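Local coordinates for protein concanavalin B (Canavalia ensiformis, PDB 6CAF) that may act as a carbohydrate-binding seed protein and is built like the chitinases of glycosyl hydrolase family 18, at residues S235-V240 with Q281-G286; N231-W236 with P275-L280; I151-Q156 with R204-I209. All coordinates share one frame; numbering follows the deposited sequence. Where two conformers were deposited one is given.

Interaction 1 of 3, residues S235-V240 with Q281-G286; sequences SWTKSV and QTRYAG
Thr237 and Val240, at the C-terminal end of helix 227-239 in a TIM barrel of the glycosyl hydrolase 18 family, offer their carbonyl oxygens to the guanidinium of Arg283, the residue just before strand 284-290. Thr237 comes first: NH1 of Arg283 donates to Thr237 O over 2.9 Å, meeting a lone pair in the carbonyl plane, and the oxygen lies close to the guanidinium plane. The side chain of Thr237 brings its CB to 3.8 Å from NH1 of Arg283, while OG1 bonds Leu234 O one turn back in the same helix. Arg283 is folded at chi2 and chi3 (-60° and -54°), which brings its head group to the carbonyl end of the helix, where helix carbonyls run out of backbone NH partners. One residue past the helix end, Val240 O takes NH2 of Arg283 at 2.9 Å. This second bond is more bent, at 135°, and the donor stands above the carbonyl plane. NH2 also binds Asn246 OD1 and NE binds Asp244 O, so all three nitrogens of the buried guanidinium are engaged. A leucine here would probably leave Thr237 O and Val240 O without this donor and remove the polar tie between the helix end and the start of the strand. Val240 O also receives Arg243 NH1, while the methyl CG1 of Val240 packs 3.6 Å from NH2 of Arg283.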
loop_
_atom_site.group_PDB
_atom_site.type_symbol
_atom_site.label_atom_id
_atom_site.label_comp_id
_atom_site.label_asym_id
_atom_site.label_seq_id
_atom_site.Cartn_x
_atom_site.Cartn_y
_atom_site.Cartn_z
ATOM N N SER A 235 -13.938 -13.576 4.407
ATOM C CA SER A 235 -12.804 -14.490 4.500
ATOM C C SER A 235 -11.581 -13.808 5.093
ATOM O O SER A 235 -10.872 -14.385 5.933
ATOM C CB SER A 235 -12.502 -15.055 3.132
ATOM O OG SER A 235 -13.593 -15.772 2.598
ATOM N N TRP A 236 -11.303 -12.586 4.653
ATOM C CA TRP A 236 -10.156 -11.830 5.147
ATOM C C TRP A 236 -10.326 -11.461 6.625
ATOM O O TRP A 236 -9.328 -11.442 7.365
ATOM C CB TRP A 236 -9.884 -10.597 4.264
ATOM C CG TRP A 236 -9.165 -11.017 3.039
ATOM C CD1 TRP A 236 -9.693 -11.270 1.819
ATOM C CD2 TRP A 236 -7.774 -11.338 2.947
ATOM N NE1 TRP A 236 -8.720 -11.701 0.965
ATOM C CE2 TRP A 236 -7.529 -11.760 1.635
ATOM C CE3 TRP A 236 -6.716 -11.299 3.847
ATOM C CZ2 TRP A 236 -6.274 -12.143 1.195
ATOM C CZ3 TRP A 236 -5.476 -11.697 3.418
ATOM C CH2 TRP A 236 -5.261 -12.111 2.112
ATOM N N THR A 237 -11.548 -11.170 7.075
ATOM C CA THR A 237 -11.706 -10.879 8.489
ATOM C C THR A 237 -11.326 -12.077 9.337
ATOM O O THR A 237 -10.882 -11.923 10.461
ATOM C CB THR A 237 -13.117 -10.423 8.878
ATOM O OG1 THR A 237 -14.075 -11.463 8.690
ATOM C CG2 THR A 237 -13.515 -9.156 8.135
ATOM N N LYS A 238 -11.513 -13.278 8.800
ATOM C CA LYS A 238 -11.118 -14.479 9.560
ATOM C C LYS A 238 -9.631 -14.789 9.447
ATOM O O LYS A 238 -9.042 -15.362 10.373
ATOM C CB LYS A 238 -11.878 -15.685 9.085
ATOM C CG LYS A 238 -13.358 -15.506 9.139
ATOM C CD LYS A 238 -13.806 -14.947 10.460
ATOM C CE LYS A 238 -15.315 -14.991 10.517
ATOM N NZ LYS A 238 -15.847 -14.414 11.781
ATOM N N SER A 239 -9.062 -14.519 8.495
ATOM C CA SER A 239 -7.648 -14.806 8.053
ATOM C C SER A 239 -6.703 -13.763 8.820
ATOM O O SER A 239 -5.547 -14.086 9.100
ATOM C CB SER A 239 -7.508 -14.663 6.519
ATOM O OG SER A 239 -7.629 -15.895 5.808
ATOM N N VAL A 240 -7.089 -12.586 8.981
ATOM C CA VAL A 240 -6.199 -11.567 9.490
ATOM C C VAL A 240 -6.454 -11.332 10.968
ATOM O O VAL A 240 -7.553 -10.915 11.380
ATOM C CB VAL A 240 -6.365 -10.230 8.734
ATOM C CG1 VAL A 240 -5.543 -9.124 9.404
ATOM C CG2 VAL A 240 -6.000 -10.401 7.274
ATOM N N GLN A 281 -17.804 -2.388 11.548
ATOM C CA GLN A 281 -17.565 -1.472 12.631
ATOM C C GLN A 281 -16.277 -1.714 13.413
ATOM O O GLN A 281 -15.827 -0.818 14.110
ATOM C CB GLN A 281 -18.770 -1.451 13.591
ATOM C CG GLN A 281 -20.080 -1.011 12.930
ATOM C CD GLN A 281 -20.005 0.363 12.267
ATOM O OE1 GLN A 281 -19.261 1.251 12.700
ATOM N NE2 GLN A 281 -20.803 0.549 11.222
ATOM N N THR A 282 -15.712 -2.913 13.315
ATOM C CA THR A 282 -14.498 -3.215 14.028
ATOM C C THR A 282 -13.281 -3.456 13.148
ATOM O O THR A 282 -12.184 -3.324 13.629
ATOM C CB THR A 282 -14.656 -4.424 14.952
ATOM O OG1 THR A 282 -15.110 -5.542 14.191
ATOM C CG2 THR A 282 -15.682 -4.118 16.049
ATOM N N ARG A 283 -13.462 -3.787 11.867
ATOM C CA ARG A 283 -12.335 -4.190 11.042
ATOM C C ARG A 283 -12.015 -3.227 9.912
ATOM O O ARG A 283 -10.902 -3.227 9.422
ATOM C CB ARG A 283 -12.543 -5.591 10.465
ATOM C CG ARG A 283 -12.748 -6.648 11.526
ATOM C CD ARG A 283 -11.595 -6.791 12.502
ATOM N NE ARG A 283 -10.327 -7.022 11.848
ATOM C CZ ARG A 283 -9.925 -8.218 11.419
ATOM N NH1 ARG A 283 -10.694 -9.292 11.570
ATOM N NH2 ARG A 283 -8.753 -8.342 10.812
ATOM N N TYR A 284 -13.011 -2.459 9.438
ATOM C CA TYR A 284 -12.817 -1.632 8.258
ATOM C C TYR A 284 -12.073 -0.342 8.605
ATOM O O TYR A 284 -12.541 0.467 9.429
ATOM C CB TYR A 284 -14.161 -1.293 7.637
ATOM C CG TYR A 284 -14.137 -0.222 6.593
ATOM C CD1 TYR A 284 -13.692 -0.467 5.311
ATOM C CD2 TYR A 284 -14.550 1.053 6.892
ATOM C CE1 TYR A 284 -13.648 0.541 4.358
ATOM C CE2 TYR A 284 -14.510 2.062 5.957
ATOM C CZ TYR A 284 -14.078 1.804 4.694
ATOM O OH TYR A 284 -14.033 2.792 3.741
ATOM N N ALA A 285 -10.935 -0.131 7.937
ATOM C CA ALA A 285 -10.133 1.050 8.120
ATOM C C ALA A 285 -10.250 2.063 6.987
ATOM O O ALA A 285 -9.988 3.260 7.176
ATOM C CB ALA A 285 -8.674 0.658 8.291
ATOM N N GLY A 286 -10.596 1.602 5.788
ATOM C CA GLY A 286 -10.642 2.525 4.661
ATOM C C GLY A 286 -10.341 1.830 3.360
ATOM O O GLY A 286 -10.558 0.615 3.196
#

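Interaction 2 of 3, residues N231-W236 with P275-L280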
loop_
_atom_site.group_PDB
_atom_site.type_symbol
_atom_site.label_atom_id
_atom_site.label_comp_id
_atom_site.label_asym_id
_atom_site.label_seq_id
_atom_site.Cartn_x
_atom_site.Cartn_y
_atom_site.Cartn_z
ATOM N N ASN A 231 -18.178 -11.718 0.437
ATOM C CA ASN A 231 -17.685 -12.994 0.919
ATOM C C ASN A 231 -16.167 -12.994 1.094
ATOM O O ASN A 231 -15.649 -13.563 2.062
ATOM C CB ASN A 231 -18.109 -14.105 -0.010
ATOM C CG ASN A 231 -17.682 -15.422 0.525
ATOM O OD1 ASN A 231 -18.190 -15.870 1.554
ATOM N ND2 ASN A 231 -16.730 -16.039 -0.146
ATOM N N ALA A 232 -15.473 -12.375 0.158
ATOM C CA ALA A 232 -14.025 -12.301 0.247
ATOM C C ALA A 232 -13.630 -11.449 1.461
ATOM O O ALA A 232 -12.695 -11.793 2.189
ATOM C CB ALA A 232 -13.427 -11.798 -1.051
ATOM N N TRP A 233 -14.306 -10.316 1.656
ATOM C CA TRP A 233 -14.047 -9.521 2.844
ATOM C C TRP A 233 -14.228 -10.376 4.094
ATOM O O TRP A 233 -13.376 -10.374 4.986
ATOM C CB TRP A 233 -14.973 -8.310 2.871
ATOM C CG TRP A 233 -14.827 -7.472 4.074
ATOM C CD1 TRP A 233 -15.454 -7.651 5.248
ATOM C CD2 TRP A 233 -13.923 -6.384 4.266
ATOM N NE1 TRP A 233 -15.048 -6.711 6.160
ATOM C CE2 TRP A 233 -14.100 -5.927 5.576
ATOM C CE3 TRP A 233 -13.012 -5.731 3.445
ATOM C CZ2 TRP A 233 -13.384 -4.847 6.096
ATOM C CZ3 TRP A 233 -12.298 -4.672 3.953
ATOM C CH2 TRP A 233 -12.506 -4.236 5.263
ATOM N N LEU A 234 -15.338 -11.096 4.177
ATOM C CA LEU A 234 -15.555 -11.995 5.287
ATOM C C LEU A 234 -14.373 -12.943 5.485
ATOM O O LEU A 234 -13.884 -13.125 6.604
ATOM C CB LEU A 234 -16.856 -12.778 5.080
ATOM C CG LEU A 234 -17.218 -13.778 6.163
ATOM C CD1 LEU A 234 -17.371 -13.108 7.523
ATOM C CD2 LEU A 234 -18.471 -14.565 5.809
ATOM N N SER A 235 -13.938 -13.576 4.407
ATOM C CA SER A 235 -12.804 -14.490 4.500
ATOM C C SER A 235 -11.581 -13.808 5.093
ATOM O O SER A 235 -10.872 -14.385 5.933
ATOM C CB SER A 235 -12.502 -15.055 3.132
ATOM O OG SER A 235 -13.593 -15.772 2.598
ATOM N N TRP A 236 -11.303 -12.586 4.653
ATOM C CA TRP A 236 -10.156 -11.830 5.147
ATOM C C TRP A 236 -10.326 -11.461 6.625
ATOM O O TRP A 236 -9.328 -11.442 7.365
ATOM C CB TRP A 236 -9.884 -10.597 4.264
ATOM C CG TRP A 236 -9.165 -11.017 3.039
ATOM C CD1 TRP A 236 -9.693 -11.270 1.819
ATOM C CD2 TRP A 236 -7.774 -11.338 2.947
ATOM N NE1 TRP A 236 -8.720 -11.701 0.965
ATOM C CE2 TRP A 236 -7.529 -11.760 1.635
ATOM C CE3 TRP A 236 -6.716 -11.299 3.847
ATOM C CZ2 TRP A 236 -6.274 -12.143 1.195
ATOM C CZ3 TRP A 236 -5.476 -11.697 3.418
ATOM C CH2 TRP A 236 -5.261 -12.111 2.112
ATOM N N PRO A 275 -21.647 -0.575 3.362
ATOM C CA PRO A 275 -22.555 -0.853 4.476
ATOM C C PRO A 275 -22.708 -2.322 4.812
ATOM O O PRO A 275 -23.164 -2.670 5.908
ATOM C CB PRO A 275 -23.897 -0.270 4.004
ATOM C CG PRO A 275 -23.494 0.777 3.003
ATOM C CD PRO A 275 -22.319 0.174 2.302
ATOM N N TYR A 276 -22.326 -3.161 3.866
ATOM C CA TYR A 276 -22.593 -4.566 3.934
ATOM C C TYR A 276 -21.365 -5.422 4.175
ATOM O O TYR A 276 -21.420 -6.631 4.047
ATOM C CB TYR A 276 -23.325 -4.993 2.667
ATOM C CG TYR A 276 -24.636 -4.308 2.526
ATOM C CD1 TYR A 276 -25.616 -4.522 3.437
ATOM C CD2 TYR A 276 -24.869 -3.380 1.517
ATOM C CE1 TYR A 276 -26.842 -3.893 3.324
ATOM C CE2 TYR A 276 -26.071 -2.720 1.414
ATOM C CZ TYR A 276 -27.059 -2.979 2.338
ATOM O OH TYR A 276 -28.271 -2.349 2.261
ATOM N N LEU A 277 -20.253 -4.800 4.512
ATOM C CA LEU A 277 -19.053 -5.576 4.815
ATOM C C LEU A 277 -19.153 -6.171 6.208
ATOM O O LEU A 277 -19.367 -5.438 7.169
ATOM C CB LEU A 277 -17.829 -4.673 4.761
ATOM C CG LEU A 277 -17.505 -4.088 3.395
ATOM C CD1 LEU A 277 -16.318 -3.167 3.516
ATOM C CD2 LEU A 277 -17.306 -5.154 2.334
ATOM N N PRO A 278 -18.970 -7.499 6.337
ATOM C CA PRO A 278 -19.004 -8.053 7.689
ATOM C C PRO A 278 -17.984 -7.442 8.631
ATOM O O PRO A 278 -16.852 -7.214 8.251
ATOM C CB PRO A 278 -18.733 -9.538 7.456
ATOM C CG PRO A 278 -19.326 -9.810 6.123
ATOM C CD PRO A 278 -19.054 -8.557 5.314
ATOM N N ASP A 279 -18.400 -7.200 9.869
ATOM C CA ASP A 279 -17.540 -6.588 10.876
ATOM C C ASP A 279 -17.004 -5.220 10.448
ATOM O O ASP A 279 -15.954 -4.770 10.908
ATOM C CB ASP A 279 -16.414 -7.528 11.332
ATOM C CG ASP A 279 -16.915 -8.714 12.123
ATOM O OD1 ASP A 279 -17.944 -8.592 12.808
ATOM O OD2 ASP A 279 -16.253 -9.752 12.071
ATOM N N LEU A 280 -17.800 -4.520 9.646
ATOM C CA LEU A 280 -17.519 -3.154 9.264
ATOM C C LEU A 280 -17.064 -2.312 10.446
ATOM O O LEU A 280 -16.073 -1.602 10.368
ATOM C CB LEU A 280 -18.811 -2.559 8.662
ATOM C CG LEU A 280 -18.865 -1.080 8.357
ATOM C CD1 LEU A 280 -17.876 -0.804 7.255
ATOM C CD2 LEU A 280 -20.248 -0.642 7.917
#
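The Trp233 indole presents one face to Leu277 and its pyrrole edge to Pro278, joining helix 227-239 of the TIM barrel to the loop between helices 266-273 and 280-283. Over that face, CB of Leu277 sits 3.8 Å from the centroid of the five-membered ring of Trp233, only 15° off the normal, a CH-pi contact. The two methyls of Leu277 extend the cover across the indole: CD2 lies 3.8 Å from CG of Trp233, and CD1 stands above the ring system. At the edge, NE1 of Trp233 donates to Pro278 O over 2.8 Å. The oxygen lies close to the ring plane and the donor is in the carbonyl plane, although the N-H...O angle of 141° leaves the bond bent. With CG anti to the backbone N (chi1 177°), the indole is directed at the loop, where Leu277 meets its face and Pro278 O its N-H edge. The accepting carbonyl belongs to a type II beta turn running from Leu277 to Leu280, so the indole N-H is satisfied by the turn's backbone. Trp233 and Leu277 both also touch Leu249 of strand 247-252, so the indole of the helix packs on both the loop and the barrel strand. Toward the more exposed side, the Pro278 ring carries the contact on to Leu234: CD of Pro278 is 3.7 Å from CD1 of Trp233, and CB of Pro278 is 3.8 Å from CD1 of Leu234.

Interaction 3 of 3, residues I151-Q156 with R204-I209; sequences IHFDIQ and RHFDYI
Phe153 and Phe206 form a T-shaped pair: the edge of Phe206 points at the face of Phe153, with the ring centroids 5.2 Å apart and the planes at 80°. CE1 of Phe206 leads, 3.8 Å from CD1 of Phe153 and displaced from the ring centre toward its rim. CZ of Phe206 follows at 4.0 Å from CG of Phe153, so two adjacent edge carbons rest on the side of the ring nearest its attachment. The edge carries the partly positive C-H groups of Phe206 onto the pi cloud of Phe153, and no hydrogen bond crosses between the segments. Both rings leave the backbone with CG anti to the carbonyl carbon (chi1 -77° in Phe153, -69° in Phe206), and they converge over strand 183-186, Phe153 from strand 150-154 and Phe206 from the loop leading into strand 208-212. Further out, Phe153 also leans on Leu167, and Phe206 on Leu168 and Ala186. The intervening strand holds both backbones: Phe153 shares a backbone hydrogen bond with Ser185, and OD2 of Asp207, next to Phe206, accepts from Leu184 N. In the parallel barrel, strand 183-186 runs between strands 150-154 and 208-212, and helix 164-178 packs against both rings; the aromatic pair thus lies in the layer between sheet and helix, bridging the approach to strand 208-212 and the strand two places away.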
loop_
_atom_site.group_PDB
_atom_site.type_symbol
_atom_site.label_atom_id
_atom_site.label_comp_id
_atom_site.label_asym_id
_atom_site.label_seq_id
_atom_site.Cartn_x
_atom_site.Cartn_y
_atom_site.Cartn_z
ATOM N N ILE A 151 6.660 0.573 5.699
ATOM C CA ILE A 151 7.057 -0.242 4.564
ATOM C C ILE A 151 5.832 -1.059 4.179
ATOM O O ILE A 151 5.215 -1.727 5.032
ATOM C CB ILE A 151 8.225 -1.200 4.897
ATOM C CG1 ILE A 151 9.449 -0.425 5.381
ATOM C CG2 ILE A 151 8.542 -2.091 3.712
ATOM C CD1 ILE A 151 10.101 0.513 4.399
ATOM N N HIS A 152 5.498 -1.000 2.876
ATOM C CA HIS A 152 4.329 -1.658 2.320
ATOM C C HIS A 152 4.756 -2.795 1.394
ATOM O O HIS A 152 5.517 -2.604 0.452
ATOM C CB HIS A 152 3.521 -0.630 1.566
ATOM C CG HIS A 152 2.299 -1.137 0.909
ATOM N ND1 HIS A 152 1.285 -1.745 1.600
ATOM C CD2 HIS A 152 1.871 -1.011 -0.364
ATOM C CE1 HIS A 152 0.287 -1.989 0.773
ATOM N NE2 HIS A 152 0.618 -1.538 -0.419
ATOM N N PHE A 153 4.272 -4.000 1.707
ATOM C CA PHE A 153 4.637 -5.214 0.986
ATOM C C PHE A 153 3.634 -5.456 -0.146
ATOM O O PHE A 153 2.638 -6.169 0.027
ATOM C CB PHE A 153 4.623 -6.415 1.934
ATOM C CG PHE A 153 5.798 -6.554 2.858
ATOM C CD1 PHE A 153 6.195 -5.536 3.693
ATOM C CD2 PHE A 153 6.446 -7.779 2.936
ATOM C CE1 PHE A 153 7.240 -5.731 4.567
ATOM C CE2 PHE A 153 7.448 -7.986 3.840
ATOM C CZ PHE A 153 7.864 -6.959 4.638
ATOM N N ASP A 154 3.902 -4.908 -1.327
ATOM C CA ASP A 154 3.003 -5.100 -2.471
ATOM C C ASP A 154 3.550 -6.254 -3.316
ATOM O O ASP A 154 4.020 -6.084 -4.459
ATOM C CB ASP A 154 2.825 -3.810 -3.276
ATOM C CG ASP A 154 1.620 -3.821 -4.164
ATOM O OD1 ASP A 154 1.010 -4.884 -4.380
ATOM O OD2 ASP A 154 1.301 -2.739 -4.712
ATOM N N ILE A 155 3.529 -7.430 -2.718
ATOM C CA ILE A 155 4.232 -8.565 -3.269
ATOM C C ILE A 155 3.286 -9.325 -4.182
ATOM O O ILE A 155 2.602 -10.263 -3.771
ATOM C CB ILE A 155 4.822 -9.440 -2.153
ATOM C CG1 ILE A 155 5.668 -8.600 -1.160
ATOM C CG2 ILE A 155 5.612 -10.606 -2.721
ATOM C CD1 ILE A 155 6.719 -7.746 -1.800
ATOM N N GLN A 156 3.217 -8.876 -5.428
ATOM C CA GLN A 156 2.231 -9.382 -6.334
ATOM C C GLN A 156 2.802 -10.214 -7.459
ATOM O O GLN A 156 2.094 -11.021 -8.058
ATOM C CB GLN A 156 1.282 -8.286 -6.824
ATOM C CG GLN A 156 1.803 -6.990 -7.224
ATOM C CD GLN A 156 0.798 -6.153 -7.922
ATOM O OE1 GLN A 156 0.535 -6.359 -9.091
ATOM N NE2 GLN A 156 0.201 -5.222 -7.203
ATOM N N ARG A 204 1.017 -12.135 11.970
ATOM C CA ARG A 204 0.296 -11.083 12.689
ATOM C C ARG A 204 1.097 -9.809 12.880
ATOM O O ARG A 204 0.673 -8.924 13.639
ATOM C CB ARG A 204 -0.284 -11.590 14.016
ATOM C CG ARG A 204 -1.028 -12.890 13.834
ATOM C CD ARG A 204 -1.715 -13.359 15.099
ATOM N NE ARG A 204 -2.378 -14.636 14.838
ATOM C CZ ARG A 204 -3.088 -15.320 15.704
ATOM N NH1 ARG A 204 -3.306 -14.842 16.898
ATOM N NH2 ARG A 204 -3.559 -16.502 15.355
ATOM N N HIS A 205 2.208 -9.656 12.151
ATOM C CA HIS A 205 3.022 -8.462 12.320
ATOM C C HIS A 205 2.591 -7.285 11.493
ATOM O O HIS A 205 2.993 -6.173 11.803
ATOM C CB HIS A 205 4.499 -8.665 11.961
ATOM C CG HIS A 205 5.227 -9.644 12.781
ATOM N ND1 HIS A 205 5.018 -9.785 14.118
ATOM C CD2 HIS A 205 6.201 -10.525 12.451
ATOM C CE1 HIS A 205 5.818 -10.716 14.592
ATOM N NE2 HIS A 205 6.594 -11.141 13.610
ATOM N N PHE A 206 1.781 -7.490 10.454
ATOM C CA PHE A 206 1.334 -6.349 9.692
ATOM C C PHE A 206 0.352 -5.507 10.499
ATOM O O PHE A 206 -0.595 -6.015 11.089
ATOM C CB PHE A 206 0.677 -6.732 8.371
ATOM C CG PHE A 206 1.610 -7.308 7.339
ATOM C CD1 PHE A 206 2.630 -6.541 6.811
ATOM C CD2 PHE A 206 1.451 -8.603 6.869
ATOM C CE1 PHE A 206 3.458 -7.042 5.830
ATOM C CE2 PHE A 206 2.295 -9.103 5.894
ATOM C CZ PHE A 206 3.286 -8.321 5.368
ATOM N N ASP A 207 0.571 -4.201 10.458
ATOM C CA ASP A 207 -0.390 -3.246 10.977
ATOM C C ASP A 207 -1.646 -3.122 10.125
ATOM O O ASP A 207 -2.752 -2.961 10.661
ATOM C CB ASP A 207 0.261 -1.866 11.139
ATOM C CG ASP A 207 1.414 -1.882 12.125
ATOM O OD1 ASP A 207 1.078 -1.857 13.333
ATOM O OD2 ASP A 207 2.571 -1.909 11.672
ATOM N N TYR A 208 -1.461 -3.154 8.807
ATOM C CA TYR A 208 -2.550 -2.918 7.883
ATOM C C TYR A 208 -2.473 -3.917 6.742
ATOM O O TYR A 208 -1.370 -4.216 6.252
ATOM C CB TYR A 208 -2.454 -1.544 7.247
ATOM C CG TYR A 208 -2.490 -0.360 8.146
ATOM C CD1 TYR A 208 -3.362 -0.278 9.200
ATOM C CD2 TYR A 208 -1.710 0.753 7.843
ATOM C CE1 TYR A 208 -3.418 0.871 10.002
ATOM C CE2 TYR A 208 -1.790 1.923 8.579
ATOM C CZ TYR A 208 -2.618 1.968 9.695
ATOM O OH TYR A 208 -2.657 3.154 10.410
ATOM N N ILE A 209 -3.644 -4.359 6.290
ATOM C CA ILE A 209 -3.746 -5.218 5.126
ATOM C C ILE A 209 -4.666 -4.535 4.120
ATOM O O ILE A 209 -5.818 -4.220 4.429
ATOM C CB ILE A 209 -4.336 -6.596 5.493
ATOM C CG1 ILE A 209 -3.536 -7.268 6.611
ATOM C CG2 ILE A 209 -4.458 -7.472 4.272
ATOM C CD1 ILE A 209 -2.158 -7.676 6.217
#

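In the fold
All three contacts belong to one TIM barrel and lie on the outer side of its strands, interaction 2 farthest from the chain centre. Interaction 3 comes first along the chain, tying strand 150-154 to the entry of strand 208-212; helix 227-239 follows that strand and serves both other interactions. Interactions 1 and 2 share Ser235 and Trp236, with centres about 7 Å apart: overlapping parts of the helix meet loop 275-280, then helix 280-283. Interaction 3 is about 14 Å from interaction 1 and 19 Å from interaction 2, centre to centre. Val240 touches Ile209, so interaction 1 also packs on strand 208-212. Together they join the helix and loop layer to the barrel wall.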